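Local coordinates for dipeptide Epimerase (Enterococcus faecalis V583, PDB 3JZU), which is an enzyme of the mandelate racemase/muconate lactonizing family, built from an enolase-type N-terminal domain and a TIM-barrel-like C-terminal domain, at residues I3-V8 with E35-E40. Sequence-based numbering, arbitrary orientation.
Sequences IKQVHV and EIETEE
The side chains of Gln-5 and Glu-37 run alongside each other and point the same way, and the carboxylate is laid over one face of the carboxamide at its nitrogen end, planes 26° apart. Gln-5 NE2 comes to 3.2 Å from Glu-37 OE1, but this oxygen sits above the amide face, where the in-plane N-H bonds do not point, so the pair is a close polar contact without a hydrogen bond. Gln-5 reaches this place with CG between its backbone N and carbonyl carbon (chi1 51°). At the oxygen end of the amide, Gln-5 OE1 lies 3.1 Å from His-7 NE2. The Glu-39 side chain, bent at chi2 (-68°), crosses that of Lys-4 at about a right angle, bringing its carboxylate against Lys-4 CB and CG, with Glu-39 OE1 3.5 Å from Lys-4 CG. Lys-4 NZ remains 4.6 Å from Glu-37 OE2 and 4.8 Å from Glu-39 OE1, not in contact, so any attraction is probably long-range.

Beneath these groups the backbone register shifts by one residue. Glu-37 O accepts from both Lys-4 N, at 2.6 Å in the carbonyl plane, and Gln-5 N, at 3.2 Å and tilted out of it. Regular antiparallel pairing then resumes: Glu-37 N bonds to Gln-5 O, and His-7 and Glu-35 exchange two bonds.

The opposite face is apolar. Ile-3 CG2 touches Ile-36 CG2 at 3.7 Å, and Val-6 CG2 packs more loosely against Ile-36 CG1. Ile-36 also rests on Ala-105, Cys-106 and Leu-109 of helix 96-114, so the sheet has a helix-covered side and a polar side carrying Gln-5, His-7, Glu-35 and Glu-37. Lys-4 and Gln-5 together face Glu-37, a classic beta bulge, here in the hairpin of strands 3-21 and 24-38 of the enolase-type N-terminal domain.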
ATOM      1  N   ILE A   3      11.827 -25.426  -0.619  1.00 28.82           N
ATOM      2  CA  ILE A   3      12.251 -24.463  -1.625  1.00 28.00           C
ATOM      3  C   ILE A   3      13.476 -25.059  -2.301  1.00 27.11           C
ATOM      4  O   ILE A   3      14.422 -25.460  -1.626  1.00 26.66           O
ATOM      5  CB  ILE A   3      12.644 -23.110  -0.987  1.00 26.33           C
ATOM      6  CG1 ILE A   3      11.402 -22.411  -0.430  1.00 24.16           C
ATOM      7  CG2 ILE A   3      13.352 -22.239  -2.020  1.00 25.32           C
ATOM      8  CD1 ILE A   3      11.704 -21.095   0.274  1.00 24.36           C
ATOM      9  N   LYS A   4      13.443 -25.101  -3.630  1.00 27.96           N
ATOM     10  CA  LYS A   4      14.517 -25.654  -4.454  1.00 28.33           C
ATOM     11  C   LYS A   4      15.494 -24.568  -4.904  1.00 28.82           C
ATOM     12  O   LYS A   4      16.713 -24.715  -4.764  1.00 28.42           O
ATOM     13  CB  LYS A   4      13.903 -26.345  -5.678  1.00 28.76           C
ATOM     14  CG  LYS A   4      14.890 -26.886  -6.707  1.00 31.08           C
ATOM     15  CD  LYS A   4      14.129 -27.477  -7.892  1.00 32.35           C
ATOM     16  CE  LYS A   4      15.071 -28.005  -8.964  1.00 36.57           C
ATOM     17  NZ  LYS A   4      14.302 -28.664 -10.058  1.00 38.40           N
ATOM     18  N   GLN A   5      14.951 -23.485  -5.451  1.00 26.70           N
ATOM     19  CA  GLN A   5      15.757 -22.367  -5.911  1.00 29.21           C
ATOM     20  C   GLN A   5      14.957 -21.067  -5.872  1.00 29.32           C
ATOM     21  O   GLN A   5      13.723 -21.070  -5.826  1.00 27.54           O
ATOM     22  CB  GLN A   5      16.280 -22.632  -7.328  1.00 29.91           C
ATOM     23  CG  GLN A   5      15.216 -23.055  -8.337  1.00 37.20           C
ATOM     24  CD  GLN A   5      15.808 -23.818  -9.527  1.00 40.71           C
ATOM     25  OE1 GLN A   5      16.680 -23.316 -10.236  1.00 42.05           O
ATOM     26  NE2 GLN A   5      15.333 -25.039  -9.740  1.00 44.05           N
ATOM     27  N   VAL A   6      15.674 -19.949  -5.869  1.00 28.06           N
ATOM     28  CA  VAL A   6      15.051 -18.638  -5.823  1.00 27.45           C
ATOM     29  C   VAL A   6      15.660 -17.776  -6.922  1.00 30.24           C
ATOM     30  O   VAL A   6      16.872 -17.585  -6.958  1.00 29.03           O
ATOM     31  CB  VAL A   6      15.315 -17.954  -4.475  1.00 26.93           C
ATOM     32  CG1 VAL A   6      14.802 -16.527  -4.520  1.00 25.69           C
ATOM     33  CG2 VAL A   6      14.651 -18.744  -3.345  1.00 26.14           C
ATOM     34  N   HIS A   7      14.821 -17.270  -7.818  1.00 30.28           N
ATOM     35  CA  HIS A   7      15.290 -16.431  -8.911  1.00 32.83           C
ATOM     36  C   HIS A   7      14.666 -15.039  -8.816  1.00 32.25           C
ATOM     37  O   HIS A   7      13.509 -14.887  -8.417  1.00 31.68           O
ATOM     38  CB  HIS A   7      14.926 -17.072 -10.252  1.00 38.55           C
ATOM     39  CG  HIS A   7      15.601 -18.388 -10.497  1.00 44.14           C
ATOM     40  ND1 HIS A   7      15.313 -19.182 -11.586  1.00 47.84           N
ATOM     41  CD2 HIS A   7      16.569 -19.038  -9.805  1.00 47.24           C
ATOM     42  CE1 HIS A   7      16.072 -20.264 -11.556  1.00 47.53           C
ATOM     43  NE2 HIS A   7      16.842 -20.202 -10.486  1.00 48.97           N
ATOM     44  N   VAL A   8      15.439 -14.020  -9.162  1.00 29.77           N
ATOM     45  CA  VAL A   8      14.927 -12.665  -9.117  1.00 29.50           C
ATOM     46  C   VAL A   8      15.366 -11.927 -10.369  1.00 31.04           C
ATOM     47  O   VAL A   8      16.419 -12.228 -10.938  1.00 31.22           O
ATOM     48  CB  VAL A   8      15.430 -11.907  -7.860  1.00 29.25           C
ATOM     49  CG1 VAL A   8      16.952 -11.738  -7.912  1.00 31.28           C
ATOM     50  CG2 VAL A   8      14.729 -10.551  -7.767  1.00 27.63           C
ATOM     51  N   GLU A  35      10.820 -15.385  -8.093  1.00 29.01           N
ATOM     52  CA  GLU A  35      10.124 -16.643  -8.359  1.00 29.92           C
ATOM     53  C   GLU A  35      10.777 -17.698  -7.476  1.00 28.62           C
ATOM     54  O   GLU A  35      11.969 -17.976  -7.613  1.00 28.62           O
ATOM     55  CB  GLU A  35      10.265 -17.071  -9.826  1.00 33.17           C
ATOM     56  CG  GLU A  35       9.620 -16.143 -10.833  1.00 39.13           C
ATOM     57  CD  GLU A  35       9.575 -16.742 -12.235  1.00 43.24           C
ATOM     58  OE1 GLU A  35       9.226 -16.010 -13.188  1.00 47.32           O
ATOM     59  OE2 GLU A  35       9.876 -17.946 -12.382  1.00 42.43           O
ATOM     60  N   ILE A  36      10.004 -18.264  -6.555  1.00 28.05           N
ATOM     61  CA  ILE A  36      10.514 -19.293  -5.655  1.00 26.08           C
ATOM     62  C   ILE A  36       9.972 -20.631  -6.138  1.00 26.98           C
ATOM     63  O   ILE A  36       8.763 -20.801  -6.285  1.00 26.96           O
ATOM     64  CB  ILE A  36      10.047 -19.049  -4.195  1.00 27.14           C
ATOM     65  CG1 ILE A  36      10.577 -17.697  -3.703  1.00 27.77           C
ATOM     66  CG2 ILE A  36      10.506 -20.194  -3.302  1.00 24.23           C
ATOM     67  CD1 ILE A  36      10.375 -17.433  -2.213  1.00 29.73           C
ATOM     68  N   GLU A  37      10.862 -21.574  -6.408  1.00 28.00           N
ATOM     69  CA  GLU A  37      10.426 -22.880  -6.884  1.00 29.52           C
ATOM     70  C   GLU A  37      10.718 -23.946  -5.847  1.00 29.82           C
ATOM     71  O   GLU A  37      11.769 -23.921  -5.201  1.00 29.88           O
ATOM     72  CB  GLU A  37      11.129 -23.219  -8.206  1.00 31.14           C
ATOM     73  CG  GLU A  37      10.960 -24.663  -8.669  1.00 36.79           C
ATOM     74  CD  GLU A  37      11.418 -24.869 -10.105  1.00 42.22           C
ATOM     75  OE1 GLU A  37      12.389 -24.200 -10.523  1.00 46.53           O
ATOM     76  OE2 GLU A  37      10.819 -25.704 -10.815  1.00 43.58           O
ATOM     77  N   THR A  38       9.779 -24.874  -5.687  1.00 28.35           N
ATOM     78  CA  THR A  38       9.924 -25.961  -4.729  1.00 28.43           C
ATOM     79  C   THR A  38      10.422 -27.193  -5.475  1.00 29.97           C
ATOM     80  O   THR A  38      10.348 -27.259  -6.703  1.00 30.06           O
ATOM     81  CB  THR A  38       8.575 -26.297  -4.045  1.00 28.11           C
ATOM     82  OG1 THR A  38       7.615 -26.672  -5.043  1.00 31.20           O
ATOM     83  CG2 THR A  38       8.044 -25.087  -3.267  1.00 27.45           C
ATOM     84  N   GLU A  39      10.928 -28.172  -4.740  1.00 30.97           N
ATOM     85  CA  GLU A  39      11.437 -29.375  -5.376  1.00 34.55           C
ATOM     86  C   GLU A  39      10.350 -30.078  -6.194  1.00 35.00           C
ATOM     87  O   GLU A  39      10.626 -30.628  -7.253  1.00 35.19           O
ATOM     88  CB  GLU A  39      11.997 -30.335  -4.324  1.00 36.55           C
ATOM     89  CG  GLU A  39      13.188 -29.810  -3.521  1.00 38.51           C
ATOM     90  CD  GLU A  39      14.445 -29.637  -4.350  1.00 40.91           C
ATOM     91  OE1 GLU A  39      14.498 -30.148  -5.491  1.00 44.61           O
ATOM     92  OE2 GLU A  39      15.396 -28.997  -3.856  1.00 42.70           O
ATOM     93  N   GLU A  40       9.116 -30.051  -5.702  1.00 35.63           N
ATOM     94  CA  GLU A  40       8.001 -30.701  -6.386  1.00 35.95           C
ATOM     95  C   GLU A  40       7.603 -29.972  -7.667  1.00 35.85           C
ATOM     96  O   GLU A  40       6.855 -30.507  -8.488  1.00 35.67           O
ATOM     97  CB  GLU A  40       6.797 -30.785  -5.449  1.00 38.60           C
ATOM     98  CG  GLU A  40       6.237 -29.415  -5.089  1.00 44.56           C
ATOM     99  CD  GLU A  40       5.424 -29.424  -3.809  1.00 46.55           C
ATOM    100  OE1 GLU A  40       4.294 -29.974  -3.797  1.00 46.55           O
ATOM    101  OE2 GLU A  40       5.934 -28.879  -2.811  1.00 44.30           O
TER